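CurJ (Moorea producens 3L, PDB 5TZ6) is the dehydratase domain of a polyketide synthase module in curacin biosynthesis, which probably carries out a vinylogous dehydration. Local coordinates at residues Q46-L59 and C71-I84. The protein carries 1 engineered substitution. Sequence-based numbering, arbitrary orientation.
With 7OD ((2E,5R)-5-hydroxy-2-methylhept-2-enoic acid), chain C.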
# COMPACT_ATOMS: atom_id res chain seq x y z
N GLN A 46 -20.90 -5.91 -21.34
CA GLN A 46 -19.69 -5.50 -20.65
C GLN A 46 -19.74 -5.96 -19.20
O GLN A 46 -20.81 -5.98 -18.58
CB GLN A 46 -19.51 -3.97 -20.67
CG GLN A 46 -19.48 -3.34 -22.05
CD GLN A 46 -19.27 -1.84 -21.97
OE1 GLN A 46 -20.10 -1.06 -22.44
NE2 GLN A 46 -18.16 -1.43 -21.37
N VAL A 47 -18.58 -6.34 -18.67
CA VAL A 47 -18.49 -6.62 -17.24
C VAL A 47 -18.55 -5.30 -16.50
O VAL A 47 -17.72 -4.41 -16.72
CB VAL A 47 -17.20 -7.38 -16.91
CG1 VAL A 47 -17.03 -7.49 -15.41
CG2 VAL A 47 -17.23 -8.75 -17.56
N VAL A 48 -19.52 -5.17 -15.60
CA VAL A 48 -19.74 -3.94 -14.85
C VAL A 48 -19.80 -4.28 -13.37
O VAL A 48 -20.41 -5.28 -12.97
CB VAL A 48 -21.03 -3.22 -15.29
CG1 VAL A 48 -21.37 -2.10 -14.31
CG2 VAL A 48 -20.86 -2.65 -16.69
N VAL A 49 -19.16 -3.44 -12.55
CA VAL A 49 -19.20 -3.57 -11.11
C VAL A 49 -20.33 -2.68 -10.60
O VAL A 49 -20.21 -1.44 -10.71
CB VAL A 49 -17.86 -3.17 -10.47
CG1 VAL A 49 -17.97 -3.26 -8.95
CG2 VAL A 49 -16.75 -4.06 -10.99
N PRO A 50 -21.40 -3.22 -10.03
CA PRO A 50 -22.48 -2.38 -9.53
C PRO A 50 -22.09 -1.67 -8.24
O PRO A 50 -21.15 -2.05 -7.54
CB PRO A 50 -23.62 -3.37 -9.30
CG PRO A 50 -22.92 -4.67 -9.02
CD PRO A 50 -21.69 -4.66 -9.88
N GLY A 51 -22.85 -0.61 -7.93
CA GLY A 51 -22.60 0.14 -6.70
C GLY A 51 -22.60 -0.73 -5.46
O GLY A 51 -21.74 -0.59 -4.58
N ALA A 52 -23.58 -1.63 -5.36
CA ALA A 52 -23.67 -2.58 -4.26
C ALA A 52 -22.30 -3.18 -3.96
O ALA A 52 -21.92 -3.35 -2.79
CB ALA A 52 -24.68 -3.68 -4.59
N SER A 53 -21.54 -3.48 -5.01
CA SER A 53 -20.21 -4.03 -4.81
C SER A 53 -19.34 -3.06 -4.03
O SER A 53 -18.65 -3.46 -3.08
CB SER A 53 -19.57 -4.35 -6.16
OG SER A 53 -18.20 -4.70 -5.98
N HIS A 54 -19.34 -1.78 -4.42
CA HIS A 54 -18.58 -0.78 -3.68
C HIS A 54 -19.03 -0.69 -2.23
O HIS A 54 -18.21 -0.41 -1.34
CB HIS A 54 -18.67 0.57 -4.38
CG HIS A 54 -18.23 0.52 -5.81
ND1 HIS A 54 -19.10 0.70 -6.86
CD2 HIS A 54 -17.02 0.26 -6.36
CE1 HIS A 54 -18.44 0.58 -8.00
NE2 HIS A 54 -17.18 0.31 -7.72
N ILE A 55 -20.32 -0.91 -1.96
CA ILE A 55 -20.79 -0.95 -0.58
C ILE A 55 -20.13 -2.10 0.17
O ILE A 55 -19.61 -1.93 1.28
CB ILE A 55 -22.33 -1.04 -0.54
CG1 ILE A 55 -22.94 0.20 -1.20
CG2 ILE A 55 -22.82 -1.28 0.88
CD1 ILE A 55 -24.37 0.46 -0.82
N SER A 56 -20.14 -3.29 -0.43
CA SER A 56 -19.48 -4.43 0.20
C SER A 56 -17.99 -4.15 0.42
O SER A 56 -17.42 -4.52 1.46
CB SER A 56 -19.70 -5.68 -0.67
OG SER A 56 -18.88 -6.76 -0.28
N LEU A 57 -17.36 -3.45 -0.52
CA LEU A 57 -15.94 -3.10 -0.40
C LEU A 57 -15.70 -2.16 0.78
O LEU A 57 -14.72 -2.32 1.52
CB LEU A 57 -15.45 -2.47 -1.70
CG LEU A 57 -13.98 -2.07 -1.83
CD1 LEU A 57 -13.07 -3.27 -1.62
CD2 LEU A 57 -13.74 -1.45 -3.20
N LEU A 58 -16.60 -1.19 0.98
CA LEU A 58 -16.42 -0.29 2.11
C LEU A 58 -16.67 -1.02 3.43
O LEU A 58 -15.99 -0.76 4.42
CB LEU A 58 -17.33 0.92 1.98
CG LEU A 58 -16.79 1.87 0.91
CD1 LEU A 58 -17.90 2.67 0.25
CD2 LEU A 58 -15.74 2.79 1.51
N LEU A 59 -17.63 -1.95 3.46
CA LEU A 59 -17.77 -2.76 4.67
C LEU A 59 -16.48 -3.50 4.97
O LEU A 59 -16.07 -3.61 6.14
CB LEU A 59 -18.94 -3.73 4.55
CG LEU A 59 -20.34 -3.10 4.45
CD1 LEU A 59 -21.42 -4.18 4.50
CD2 LEU A 59 -20.55 -2.08 5.55
N CYS A 71 -21.56 -0.90 11.52
CA CYS A 71 -21.14 0.39 10.99
C CYS A 71 -22.17 0.88 9.98
O CYS A 71 -23.09 0.16 9.58
CB CYS A 71 -19.74 0.31 10.38
SG CYS A 71 -19.71 -0.47 8.80
N GLN A 72 -22.00 2.13 9.56
CA GLN A 72 -22.97 2.79 8.71
C GLN A 72 -22.25 3.64 7.67
O GLN A 72 -21.21 4.25 7.96
CB GLN A 72 -23.92 3.67 9.53
CG GLN A 72 -23.24 4.78 10.29
CD GLN A 72 -24.20 5.56 11.16
OE1 GLN A 72 -25.32 5.13 11.42
NE2 GLN A 72 -23.76 6.73 11.64
N ILE A 73 -22.81 3.63 6.47
CA ILE A 73 -22.35 4.40 5.33
C ILE A 73 -23.47 5.37 4.98
O ILE A 73 -24.60 4.94 4.76
CB ILE A 73 -22.02 3.49 4.14
CG1 ILE A 73 -21.25 2.26 4.63
CG2 ILE A 73 -21.27 4.27 3.05
CD1 ILE A 73 -21.04 1.20 3.57
N GLU A 74 -23.16 6.66 4.91
CA GLU A 74 -24.18 7.68 4.75
C GLU A 74 -23.88 8.56 3.55
O GLU A 74 -22.72 8.72 3.13
CB GLU A 74 -24.32 8.55 6.00
CG GLU A 74 -24.97 7.87 7.18
CD GLU A 74 -24.80 8.65 8.46
OE1 GLU A 74 -23.66 8.75 8.96
OE2 GLU A 74 -25.81 9.20 8.96
N ASP A 75 -24.94 9.15 3.00
CA ASP A 75 -24.85 10.06 1.86
C ASP A 75 -24.00 9.46 0.74
O ASP A 75 -23.04 10.07 0.27
CB ASP A 75 -24.32 11.41 2.31
CG ASP A 75 -25.12 11.99 3.45
OD1 ASP A 75 -26.35 11.78 3.47
OD2 ASP A 75 -24.52 12.64 4.34
N ILE A 76 -24.37 8.25 0.33
CA ILE A 76 -23.67 7.54 -0.73
C ILE A 76 -24.10 8.07 -2.09
O ILE A 76 -25.30 8.20 -2.36
CB ILE A 76 -23.94 6.03 -0.63
CG1 ILE A 76 -23.61 5.50 0.77
CG2 ILE A 76 -23.18 5.28 -1.72
CD1 ILE A 76 -24.18 4.13 1.04
N LEU A 77 -23.13 8.32 -2.96
CA LEU A 77 -23.40 8.61 -4.36
C LEU A 77 -22.48 7.75 -5.22
O LEU A 77 -21.39 7.37 -4.79
CB LEU A 77 -23.20 10.10 -4.69
CG LEU A 77 -24.28 11.00 -4.09
CD1 LEU A 77 -23.90 12.49 -4.20
CD2 LEU A 77 -25.64 10.71 -4.72
N PHE A 78 -22.93 7.45 -6.44
CA PHE A 78 -22.18 6.64 -7.40
C PHE A 78 -21.91 7.50 -8.64
O PHE A 78 -22.65 7.42 -9.63
CB PHE A 78 -22.95 5.37 -7.76
CG PHE A 78 -23.31 4.53 -6.56
CD1 PHE A 78 -22.34 3.81 -5.88
CD2 PHE A 78 -24.62 4.46 -6.12
CE1 PHE A 78 -22.67 3.04 -4.78
CE2 PHE A 78 -24.95 3.68 -5.02
CZ PHE A 78 -23.98 2.97 -4.35
N PRO A 79 -20.87 8.33 -8.61
CA PRO A 79 -20.68 9.28 -9.73
C PRO A 79 -20.48 8.61 -11.09
O PRO A 79 -20.98 9.13 -12.10
CB PRO A 79 -19.44 10.08 -9.31
CG PRO A 79 -19.33 9.89 -7.82
CD PRO A 79 -19.88 8.52 -7.54
N GLN A 80 -19.78 7.48 -11.15
CA GLN A 80 -19.40 6.87 -12.42
C GLN A 80 -19.32 5.36 -12.24
O GLN A 80 -18.64 4.87 -11.33
CB GLN A 80 -18.06 7.41 -12.91
CG GLN A 80 -17.70 7.00 -14.33
CD GLN A 80 -16.41 7.64 -14.82
OE1 GLN A 80 -15.97 8.66 -14.29
NE2 GLN A 80 -15.80 7.02 -15.83
N ALA A 81 -19.98 4.62 -13.13
CA ALA A 81 -19.95 3.17 -13.09
C ALA A 81 -18.57 2.65 -13.47
O ALA A 81 -17.86 3.25 -14.29
CB ALA A 81 -21.00 2.58 -14.03
N LEU A 82 -18.19 1.53 -12.87
CA LEU A 82 -16.92 0.87 -13.16
C LEU A 82 -17.15 -0.28 -14.13
O LEU A 82 -17.93 -1.19 -13.85
CB LEU A 82 -16.27 0.37 -11.87
CG LEU A 82 -15.07 -0.56 -12.04
CD1 LEU A 82 -14.07 0.01 -13.04
CD2 LEU A 82 -14.40 -0.80 -10.70
N ALA A 83 -16.48 -0.23 -15.28
CA ALA A 83 -16.55 -1.30 -16.27
C ALA A 83 -15.15 -1.86 -16.47
O ALA A 83 -14.17 -1.12 -16.46
CB ALA A 83 -17.13 -0.80 -17.60
N ILE A 84 -15.08 -3.17 -16.67
CA ILE A 84 -13.79 -3.85 -16.77
C ILE A 84 -13.66 -4.45 -18.16
O ILE A 84 -14.40 -5.38 -18.51
CB ILE A 84 -13.66 -4.92 -15.67
CG1 ILE A 84 -13.83 -4.28 -14.29
CG2 ILE A 84 -12.32 -5.63 -15.79
CD1 ILE A 84 -13.73 -5.26 -13.16
OAB 7OD C . -26.57 -0.76 -14.55
CAA 7OD C . -25.81 -0.38 -13.64
OAI 7OD C . -24.80 0.31 -13.91
CAC 7OD C . -26.11 -0.77 -12.18
CAK 7OD C . -25.17 -0.30 -11.06
CAD 7OD C . -27.35 -1.61 -11.84
CAE 7OD C . -27.61 -1.97 -10.37
CAF 7OD C . -28.95 -2.69 -10.06
OAH 7OD C . -28.68 -4.07 -9.81
CAG 7OD C . -29.99 -2.59 -11.19
CAJ 7OD C . -31.35 -2.99 -10.61
O HOH W 1 -16.44 -6.10 -20.12
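V47 and V49 of strand 46-49 pair in antiparallel fashion with strand 82-84 through two backbone hydrogen bonds. I84 N donates to V47 O and V49 N to L82 O, each over 2.9 Å and nearly straight (167° and 169°). A water bridges the other side of the V47-I84 pair, accepting from V47 N and donating to I84 O.

Apolar contacts cover the V49 face of this strand pair. The side chains of V49 and L82 run alongside each other, with V49 CG2 4.0 Å from L82 CG, and V49 CG2 also reaches I84 CD1. Helix 51-59 packs on strand 71-77 in a similar apolar manner. I73 CD1 sits among L58 CB, L59 CD2 and I55 CG2. L59 CD2 also meets C71 SG at 3.7 Å, and I55 CD1 meets I76 CD1 at 4.1 Å, the two side chains at about a right angle.

F78 closes on the first turn of the helix. Its ring swings back beside its own backbone N (chi1 -56°), which brings CE1 to 3.5 Å from G51 CA; a CB on G51 would clash there. I55 CG1 lies at the ring edge, 4.3 Å from CZ. With F78 replaced by an alanine, the ring would be gone and the first turn of the helix at G51 and the I55 side chain would probably lose their apolar cover.

P50, the N-cap residue, and G51 belong to the ligand pocket; P50 CA is 3.7 Å from 7OD CAK. Helix 51-65 is consistent with the long helix of a hot-dog fold. Strand 71-77 runs between strands 132-141 and 239-250, F105 of strand 102-110 touches L58 and I73, and helix 215-223 packs against A52.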